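PDB 4NH0: ESX secretion system protein EccC from Thermomonospora curvata, which forms part of the ESX (type VII) secretion system, which exports proteins including EsxA and EsxB, has weak ATPase activity and might be its translocase subunit. Local coordinates for residues L701-V713 and V885-P899. Sequence-based numbering, arbitrary orientation.
Sequences LAGLAELPHVGSV and VKTIREAWHGPTAPP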
loop_
_atom_site.group_PDB
_atom_site.type_symbol
_atom_site.label_atom_id
_atom_site.label_comp_id
_atom_site.label_asym_id
_atom_site.label_seq_id
_atom_site.Cartn_x
_atom_site.Cartn_y
_atom_site.Cartn_z
ATOM N N LEU A 701 -7.021 -10.354 0.277
ATOM C CA LEU A 701 -6.771 -10.204 1.707
ATOM C C LEU A 701 -7.206 -11.429 2.502
ATOM O O LEU A 701 -6.776 -11.622 3.637
ATOM C CB LEU A 701 -7.486 -8.965 2.249
ATOM C CG LEU A 701 -6.894 -7.605 1.883
ATOM C CD1 LEU A 701 -7.732 -6.485 2.472
ATOM C CD2 LEU A 701 -5.459 -7.507 2.363
ATOM N N ALA A 702 -8.054 -12.257 1.901
ATOM C CA ALA A 702 -8.587 -13.436 2.575
ATOM C C ALA A 702 -7.500 -14.454 2.909
ATOM O O ALA A 702 -7.722 -15.372 3.697
ATOM C CB ALA A 702 -9.665 -14.083 1.721
ATOM N N GLY A 703 -6.325 -14.288 2.310
ATOM C CA GLY A 703 -5.208 -15.175 2.569
ATOM C C GLY A 703 -4.575 -14.931 3.925
ATOM O O GLY A 703 -3.897 -15.802 4.469
ATOM N N LEU A 704 -4.797 -13.741 4.472
ATOM C CA LEU A 704 -4.235 -13.372 5.765
ATOM C C LEU A 704 -5.246 -13.556 6.889
ATOM O O LEU A 704 -4.988 -13.178 8.029
ATOM C CB LEU A 704 -3.747 -11.922 5.743
ATOM C CG LEU A 704 -2.671 -11.561 4.720
ATOM C CD1 LEU A 704 -2.334 -10.083 4.804
ATOM C CD2 LEU A 704 -1.430 -12.404 4.930
ATOM N N ALA A 705 -6.393 -14.143 6.565
ATOM C CA ALA A 705 -7.490 -14.271 7.518
ATOM C C ALA A 705 -7.138 -15.157 8.710
ATOM O O ALA A 705 -7.737 -15.035 9.777
ATOM C CB ALA A 705 -8.727 -14.809 6.819
ATOM N N GLU A 706 -6.168 -16.045 8.526
ATOM C CA GLU A 706 -5.789 -16.977 9.580
ATOM C C GLU A 706 -4.699 -16.408 10.480
ATOM O O GLU A 706 -4.256 -17.065 11.421
ATOM C CB GLU A 706 -5.333 -18.307 8.978
ATOM C CG GLU A 706 -6.438 -19.061 8.257
ATOM C CD GLU A 706 -5.977 -20.399 7.716
ATOM O OE1 GLU A 706 -5.476 -21.220 8.511
ATOM O OE2 GLU A 706 -6.117 -20.628 6.497
ATOM N N LEU A 707 -4.264 -15.187 10.186
ATOM C CA LEU A 707 -3.324 -14.491 11.053
ATOM C C LEU A 707 -3.960 -14.237 12.411
ATOM O O LEU A 707 -5.147 -13.932 12.497
ATOM C CB LEU A 707 -2.881 -13.166 10.429
ATOM C CG LEU A 707 -1.682 -13.188 9.483
ATOM C CD1 LEU A 707 -1.491 -11.825 8.848
ATOM C CD2 LEU A 707 -0.429 -13.608 10.229
ATOM N N PRO A 708 -3.169 -14.367 13.483
ATOM C CA PRO A 708 -3.682 -14.073 14.822
ATOM C C PRO A 708 -3.874 -12.575 15.032
ATOM O O PRO A 708 -4.521 -12.163 15.994
ATOM C CB PRO A 708 -2.594 -14.628 15.741
ATOM C CG PRO A 708 -1.351 -14.555 14.927
ATOM C CD PRO A 708 -1.772 -14.830 13.514
ATOM N N HIS A 709 -3.319 -11.773 14.129
ATOM C CA HIS A 709 -3.417 -10.321 14.224
ATOM C C HIS A 709 -4.714 -9.792 13.619
ATOM O O HIS A 709 -5.197 -8.731 14.010
ATOM C CB HIS A 709 -2.222 -9.659 13.537
ATOM C CG HIS A 709 -0.901 -10.029 14.136
ATOM N ND1 HIS A 709 -0.305 -11.254 13.925
ATOM C CD2 HIS A 709 -0.061 -9.334 14.938
ATOM C CE1 HIS A 709 0.846 -11.297 14.571
ATOM N NE2 HIS A 709 1.018 -10.146 15.194
ATOM N N VAL A 710 -5.276 -10.525 12.664
ATOM C CA VAL A 710 -6.529 -10.110 12.046
ATOM C C VAL A 710 -7.714 -10.693 12.806
ATOM O O VAL A 710 -7.601 -11.739 13.446
ATOM C CB VAL A 710 -6.609 -10.530 10.566
ATOM C CG1 VAL A 710 -5.367 -10.074 9.819
ATOM C CG2 VAL A 710 -6.781 -12.030 10.443
ATOM N N GLY A 711 -8.848 -10.006 12.741
ATOM C CA GLY A 711 -10.038 -10.443 13.442
ATOM C C GLY A 711 -11.214 -10.627 12.508
ATOM O O GLY A 711 -12.160 -11.348 12.820
ATOM N N SER A 712 -11.152 -9.970 11.354
ATOM C CA SER A 712 -12.223 -10.058 10.371
ATOM C C SER A 712 -11.748 -9.691 8.972
ATOM O O SER A 712 -11.013 -8.723 8.788
ATOM C CB SER A 712 -13.387 -9.153 10.771
ATOM O OG SER A 712 -14.341 -9.068 9.730
ATOM N N VAL A 713 -12.168 -10.481 7.991
ATOM C CA VAL A 713 -11.924 -10.172 6.589
ATOM C C VAL A 713 -13.233 -10.279 5.817
ATOM O O VAL A 713 -13.696 -11.376 5.512
ATOM C CB VAL A 713 -10.876 -11.108 5.962
ATOM C CG1 VAL A 713 -10.687 -10.779 4.490
ATOM C CG2 VAL A 713 -9.555 -11.000 6.705
ATOM N N VAL A 885 1.932 -17.002 7.097
ATOM C CA VAL A 885 0.825 -16.965 8.046
ATOM C C VAL A 885 0.865 -18.180 8.966
ATOM O O VAL A 885 0.635 -18.069 10.171
ATOM C CB VAL A 885 -0.535 -16.920 7.321
ATOM C CG1 VAL A 885 -1.675 -16.857 8.323
ATOM C CG2 VAL A 885 -0.589 -15.734 6.377
ATOM N N LYS A 886 1.169 -19.335 8.386
ATOM C CA LYS A 886 1.289 -20.575 9.141
ATOM C C LYS A 886 2.372 -20.463 10.208
ATOM O O LYS A 886 2.218 -20.968 11.318
ATOM C CB LYS A 886 1.599 -21.743 8.202
ATOM C CG LYS A 886 1.659 -23.096 8.890
ATOM C CD LYS A 886 2.157 -24.176 7.945
ATOM C CE LYS A 886 2.096 -25.547 8.596
ATOM N NZ LYS A 886 2.604 -25.517 9.995
ATOM N N THR A 887 3.462 -19.788 9.862
ATOM C CA THR A 887 4.596 -19.640 10.765
ATOM C C THR A 887 4.266 -18.727 11.941
ATOM O O THR A 887 4.612 -19.023 13.084
ATOM C CB THR A 887 5.827 -19.085 10.028
ATOM O OG1 THR A 887 6.046 -19.834 8.827
ATOM C CG2 THR A 887 7.062 -19.170 10.910
ATOM N N ILE A 888 3.593 -17.618 11.654
ATOM C CA ILE A 888 3.262 -16.633 12.678
ATOM C C ILE A 888 2.205 -17.154 13.647
ATOM O O ILE A 888 2.305 -16.949 14.856
ATOM C CB ILE A 888 2.762 -15.318 12.050
ATOM C CG1 ILE A 888 3.789 -14.779 11.055
ATOM C CG2 ILE A 888 2.478 -14.283 13.127
ATOM C CD1 ILE A 888 3.371 -13.490 10.389
ATOM N N ARG A 889 1.195 -17.830 13.110
ATOM C CA ARG A 889 0.102 -18.346 13.927
ATOM C C ARG A 889 0.588 -19.406 14.909
ATOM O O ARG A 889 0.239 -19.378 16.088
ATOM C CB ARG A 889 -1.004 -18.926 13.043
ATOM C CG ARG A 889 -2.258 -19.316 13.810
ATOM C CD ARG A 889 -3.309 -19.936 12.903
ATOM N NE ARG A 889 -2.949 -21.286 12.481
ATOM C CZ ARG A 889 -2.461 -21.590 11.283
ATOM N NH1 ARG A 889 -2.273 -20.636 10.382
ATOM N NH2 ARG A 889 -2.163 -22.846 10.985
ATOM N N GLU A 890 1.401 -20.334 14.416
ATOM C CA GLU A 890 1.893 -21.439 15.232
ATOM C C GLU A 890 2.947 -20.984 16.236
ATOM O O GLU A 890 3.270 -21.707 17.178
ATOM C CB GLU A 890 2.462 -22.542 14.339
ATOM C CG GLU A 890 1.415 -23.261 13.505
ATOM C CD GLU A 890 2.017 -24.308 12.590
ATOM O OE1 GLU A 890 3.260 -24.389 12.511
ATOM O OE2 GLU A 890 1.245 -25.052 11.948
ATOM N N ALA A 891 3.483 -19.786 16.032
ATOM C CA ALA A 891 4.483 -19.237 16.937
ATOM C C ALA A 891 3.825 -18.452 18.063
ATOM O O ALA A 891 4.460 -18.140 19.069
ATOM C CB ALA A 891 5.458 -18.357 16.178
ATOM N N TRP A 892 2.546 -18.134 17.887
ATOM C CA TRP A 892 1.804 -17.381 18.890
ATOM C C TRP A 892 0.840 -18.277 19.657
ATOM O O TRP A 892 -0.070 -18.868 19.076
ATOM C CB TRP A 892 1.039 -16.229 18.240
ATOM C CG TRP A 892 0.187 -15.473 19.206
ATOM C CD1 TRP A 892 -1.163 -15.573 19.360
ATOM C CD2 TRP A 892 0.630 -14.509 20.167
ATOM N NE1 TRP A 892 -1.590 -14.725 20.353
ATOM C CE2 TRP A 892 -0.507 -14.060 20.864
ATOM C CE3 TRP A 892 1.880 -13.980 20.503
ATOM C CZ2 TRP A 892 -0.433 -13.108 21.877
ATOM C CZ3 TRP A 892 1.950 -13.034 21.507
ATOM C CH2 TRP A 892 0.802 -12.608 22.183
ATOM N N HIS A 893 1.041 -18.367 20.967
ATOM C CA HIS A 893 0.214 -19.217 21.811
ATOM C C HIS A 893 -0.500 -18.404 22.884
ATOM O O HIS A 893 -0.414 -18.713 24.071
ATOM C CB HIS A 893 1.063 -20.309 22.460
ATOM C CG HIS A 893 1.887 -21.088 21.484
ATOM N ND1 HIS A 893 1.376 -22.135 20.747
ATOM C CD2 HIS A 893 3.185 -20.970 21.119
ATOM C CE1 HIS A 893 2.325 -22.630 19.973
ATOM N NE2 HIS A 893 3.432 -21.941 20.179
ATOM N N GLY A 894 -1.205 -17.363 22.457
ATOM C CA GLY A 894 -1.942 -16.514 23.372
ATOM C C GLY A 894 -3.259 -16.063 22.778
ATOM O O GLY A 894 -3.709 -16.615 21.775
ATOM N N PRO A 895 -3.887 -15.052 23.394
ATOM C CA PRO A 895 -5.161 -14.516 22.904
ATOM C C PRO A 895 -5.018 -13.886 21.524
ATOM O O PRO A 895 -4.108 -13.088 21.304
ATOM C CB PRO A 895 -5.529 -13.466 23.955
ATOM C CG PRO A 895 -4.235 -13.086 24.581
ATOM C CD PRO A 895 -3.408 -14.334 24.586
ATOM N N THR A 896 -5.907 -14.250 20.607
ATOM C CA THR A 896 -5.865 -13.726 19.248
ATOM C C THR A 896 -6.566 -12.378 19.157
ATOM O O THR A 896 -6.946 -11.796 20.171
ATOM C CB THR A 896 -6.517 -14.699 18.250
ATOM O OG1 THR A 896 -7.902 -14.860 18.574
ATOM C CG2 THR A 896 -5.829 -16.052 18.300
ATOM N N ALA A 897 -6.733 -11.884 17.935
ATOM C CA ALA A 897 -7.429 -10.624 17.712
ATOM C C ALA A 897 -8.925 -10.798 17.930
ATOM O O ALA A 897 -9.518 -11.755 17.434
ATOM C CB ALA A 897 -7.152 -10.103 16.314
ATOM N N PRO A 898 -9.538 -9.872 18.681
ATOM C CA PRO A 898 -10.974 -9.914 18.975
ATOM C C PRO A 898 -11.812 -9.889 17.704
ATOM O O PRO A 898 -11.586 -9.041 16.844
ATOM C CB PRO A 898 -11.200 -8.648 19.806
ATOM C CG PRO A 898 -9.867 -8.325 20.375
ATOM C CD PRO A 898 -8.880 -8.726 19.328
ATOM N N PRO A 899 -12.774 -10.814 17.586
ATOM C CA PRO A 899 -13.603 -10.914 16.385
ATOM C C PRO A 899 -14.648 -9.811 16.318
ATOM O O PRO A 899 -14.932 -9.174 17.329
ATOM C CB PRO A 899 -14.265 -12.280 16.540
ATOM C CG PRO A 899 -14.401 -12.439 18.010
ATOM C CD PRO A 899 -13.170 -11.800 18.606
#
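V885, on helix 877-891, divides its two methyls between L707 and L704. With CG1 anti to the backbone N (chi1 -179°), that branch reaches the backbone of the turn 704-707, 3.6 Å from L707 N, and also meets L707 CG; V885 CG2 lies 3.7 Å from L704 CD2, the two side chains crossing at about a right angle. One helical turn on, I888 sends CD1 to L707 CD2 and CG2 to the edge of the H709 ring, 3.7 Å from CE1. That ring is fixed from elsewhere, since H709 NE2 is hydrogen-bonded to the backbone carbonyl O of H684. P708 lays CD over R889 CA and sets CB 4.0 Å from W892 CD1.

Charge plays a looser part. E706 OE1 stands over one face of the R889 guanidinium, 3.8 Å from NH1, with the two planes 33° apart; the oxygen is well above the guanidinium plane, beyond any N-H direction, so the long salt bridge rests on charge alone. An alanine in place of R889 would probably remove the positive charge that faces the E706 carboxylate in this contact and uncover E706 O, which R889 CD approaches to 3.4 Å.

Backbone polarity supplies the one hydrogen bond across the contact, A897 N to P708 O (3.0 Å), bent at 132° at the hydrogen. A897 CB sits 3.3 Å from both H709 O and V710 O.

The chain leaving the helix thus passes along the start of strand 710-714, one of the two outermost strands of the second FtsK domain's P-loop NTPase sheet. Between these two segments apolar packing dominates, implying attachment chiefly by shape, with little directional bonding; just outside them, P898 O is hydrogen-bonded to Y692 OH.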